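Long-range contact in ribonuclease S-3 (Pyrus pyrifolia, PDB 1IQQ), which cleaves RNA as a T2-family ribonuclease of the pistil and is responsible for gametophytic self-incompatibility: residues F4-Q9 and H33-S38. Residues are numbered along the deposited sequence; the frame is centred on the assembly and turned at random.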
# COMPACT_ATOMS: atom_id res chain seq x y z
N PHE A 4 9.39 4.86 -6.36
CA PHE A 4 8.43 3.84 -5.96
C PHE A 4 7.30 4.36 -5.11
O PHE A 4 7.47 5.27 -4.25
CB PHE A 4 9.12 2.81 -5.04
CG PHE A 4 10.03 1.89 -5.76
CD1 PHE A 4 11.39 2.05 -5.67
CD2 PHE A 4 9.51 0.82 -6.47
CE1 PHE A 4 12.28 1.10 -6.30
CE2 PHE A 4 10.36 -0.12 -7.07
CZ PHE A 4 11.71 0.01 -6.99
N GLN A 5 6.13 3.78 -5.31
CA GLN A 5 4.98 3.98 -4.44
C GLN A 5 4.76 2.67 -3.71
O GLN A 5 4.50 1.63 -4.35
CB GLN A 5 3.71 4.25 -5.21
CG GLN A 5 3.75 5.67 -5.87
CD GLN A 5 2.47 5.94 -6.61
OE1 GLN A 5 1.44 6.36 -6.01
NE2 GLN A 5 2.48 5.67 -7.89
N PHE A 6 4.80 2.67 -2.38
CA PHE A 6 4.49 1.46 -1.58
C PHE A 6 3.20 1.75 -0.91
O PHE A 6 3.12 2.53 0.04
CB PHE A 6 5.64 1.24 -0.58
CG PHE A 6 5.49 0.01 0.29
CD1 PHE A 6 5.88 0.05 1.60
CD2 PHE A 6 5.03 -1.19 -0.22
CE1 PHE A 6 5.83 -1.13 2.40
CE2 PHE A 6 4.98 -2.37 0.55
CZ PHE A 6 5.39 -2.35 1.87
N THR A 7 2.14 1.10 -1.40
CA THR A 7 0.77 1.40 -0.92
C THR A 7 0.24 0.30 -0.05
O THR A 7 0.37 -0.90 -0.41
CB THR A 7 -0.14 1.52 -2.12
OG1 THR A 7 0.34 2.57 -2.98
CG2 THR A 7 -1.58 1.92 -1.65
N GLN A 8 -0.29 0.66 1.11
CA GLN A 8 -0.91 -0.30 2.06
C GLN A 8 -2.38 0.09 2.19
O GLN A 8 -2.78 1.25 2.01
CB GLN A 8 -0.19 -0.21 3.40
CG GLN A 8 1.25 -0.81 3.27
CD GLN A 8 2.00 -0.65 4.56
OE1 GLN A 8 1.49 -0.96 5.61
NE2 GLN A 8 3.28 -0.19 4.46
N GLN A 9 -3.20 -0.91 2.48
CA GLN A 9 -4.69 -0.76 2.53
C GLN A 9 -5.22 -1.27 3.83
O GLN A 9 -4.76 -2.32 4.32
CB GLN A 9 -5.32 -1.53 1.35
CG GLN A 9 -5.07 -3.06 1.41
CD GLN A 9 -5.57 -3.80 0.20
OE1 GLN A 9 -5.26 -5.01 0.05
NE2 GLN A 9 -6.31 -3.14 -0.66
N HIS A 33 -0.99 -3.30 -0.59
CA HIS A 33 -1.80 -3.26 -1.81
C HIS A 33 -0.91 -3.22 -3.05
O HIS A 33 -1.29 -3.72 -4.11
CB HIS A 33 -2.69 -2.03 -1.83
CG HIS A 33 -3.48 -1.83 -3.09
ND1 HIS A 33 -4.66 -2.49 -3.35
CD2 HIS A 33 -3.24 -1.05 -4.16
CE1 HIS A 33 -5.13 -2.12 -4.53
NE2 HIS A 33 -4.28 -1.24 -5.05
N GLY A 34 0.26 -2.60 -2.97
CA GLY A 34 1.13 -2.63 -4.12
C GLY A 34 2.49 -2.04 -3.85
O GLY A 34 2.70 -1.26 -2.90
N LEU A 35 3.44 -2.37 -4.73
CA LEU A 35 4.77 -1.72 -4.77
C LEU A 35 4.95 -1.40 -6.26
O LEU A 35 5.16 -2.32 -7.10
CB LEU A 35 5.89 -2.60 -4.27
CG LEU A 35 7.26 -2.06 -3.70
CD1 LEU A 35 8.53 -2.88 -4.09
CD2 LEU A 35 7.39 -0.53 -3.62
N TRP A 36 4.75 -0.13 -6.55
CA TRP A 36 4.74 0.30 -7.95
C TRP A 36 5.87 1.12 -8.45
O TRP A 36 6.11 2.19 -7.90
CB TRP A 36 3.50 1.17 -8.26
CG TRP A 36 2.16 0.55 -8.01
CD1 TRP A 36 1.87 -0.77 -7.69
CD2 TRP A 36 0.92 1.24 -8.12
NE1 TRP A 36 0.47 -0.90 -7.60
CE2 TRP A 36 -0.11 0.31 -7.87
CE3 TRP A 36 0.57 2.58 -8.41
CZ2 TRP A 36 -1.50 0.68 -7.91
CZ3 TRP A 36 -0.78 2.93 -8.44
CH2 TRP A 36 -1.79 1.99 -8.20
N PRO A 37 6.65 0.64 -9.40
CA PRO A 37 7.71 1.47 -10.01
C PRO A 37 6.82 2.55 -10.68
O PRO A 37 5.81 2.24 -11.42
CB PRO A 37 8.33 0.54 -11.06
CG PRO A 37 8.16 -0.83 -10.46
CD PRO A 37 6.76 -0.77 -9.83
N SER A 38 7.13 3.83 -10.45
CA SER A 38 6.26 4.93 -10.89
C SER A 38 7.00 6.04 -11.56
O SER A 38 8.21 6.13 -11.41
CB SER A 38 5.56 5.53 -9.66
OG SER A 38 4.86 4.48 -9.01
O HOH W 1 -5.32 -5.67 -3.16
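Gln5 and Trp36 exchange two nearly straight backbone hydrogen bonds, Gln5 N to Trp36 O at 3.0 Å and Trp36 N to Gln5 O at 2.8 Å, in an antiparallel strand pair of the RNase T2 sheet. A classic beta bulge interrupts the pairing at Thr7, whose O accepts from both His33 N and Gly34 N, which reach it from the same face of its plane. Next to the bulge, His33, the catalytic proton donor, lies beside Gln9, which probably helps bind the 3'-phosphate of an RNA 3'-terminal nucleotide; their side chains cross at about a right angle, and a water donates to Gln9 OE1 and accepts a weak bond from His33 ND1. On the Gln5 face, the side chain of Gln5 reaches along the neighbouring strand. Gln5 CB lies 4.0 Å from Ser38 OG, and Gln5 CG closes to 3.5 Å of the same oxygen. Past it Gln5 CD stands 3.7 Å from Ser38 OG, and Gln5 NE2 donates to Ser38 OG at 2.9 Å (N-H...O 171°), with OG almost in the amide plane. NE2 also meets the edge of the Trp36 indole, whose ring stacks on His88, the catalytic proton acceptor. With OG anti to the carbonyl carbon (chi1 -57°), Ser38 turns its hydroxyl back to donate to Trp36 O, which thus accepts two bonds. Replacing Ser38 by an alanine removes the hydroxyl, and is likely to leave the Gln5 amide without this acceptor and freer to turn, and Trp36 O with one donor fewer. The other face is apolar: Phe4 and Phe6 each pack on Leu35, and helix 99-112 covers Phe6 and Leu35. Here Leu35 CD2 wedges between the two phenylalanines, 3.8 Å from Phe4 CD2 and 3.9 Å from Phe6 CB.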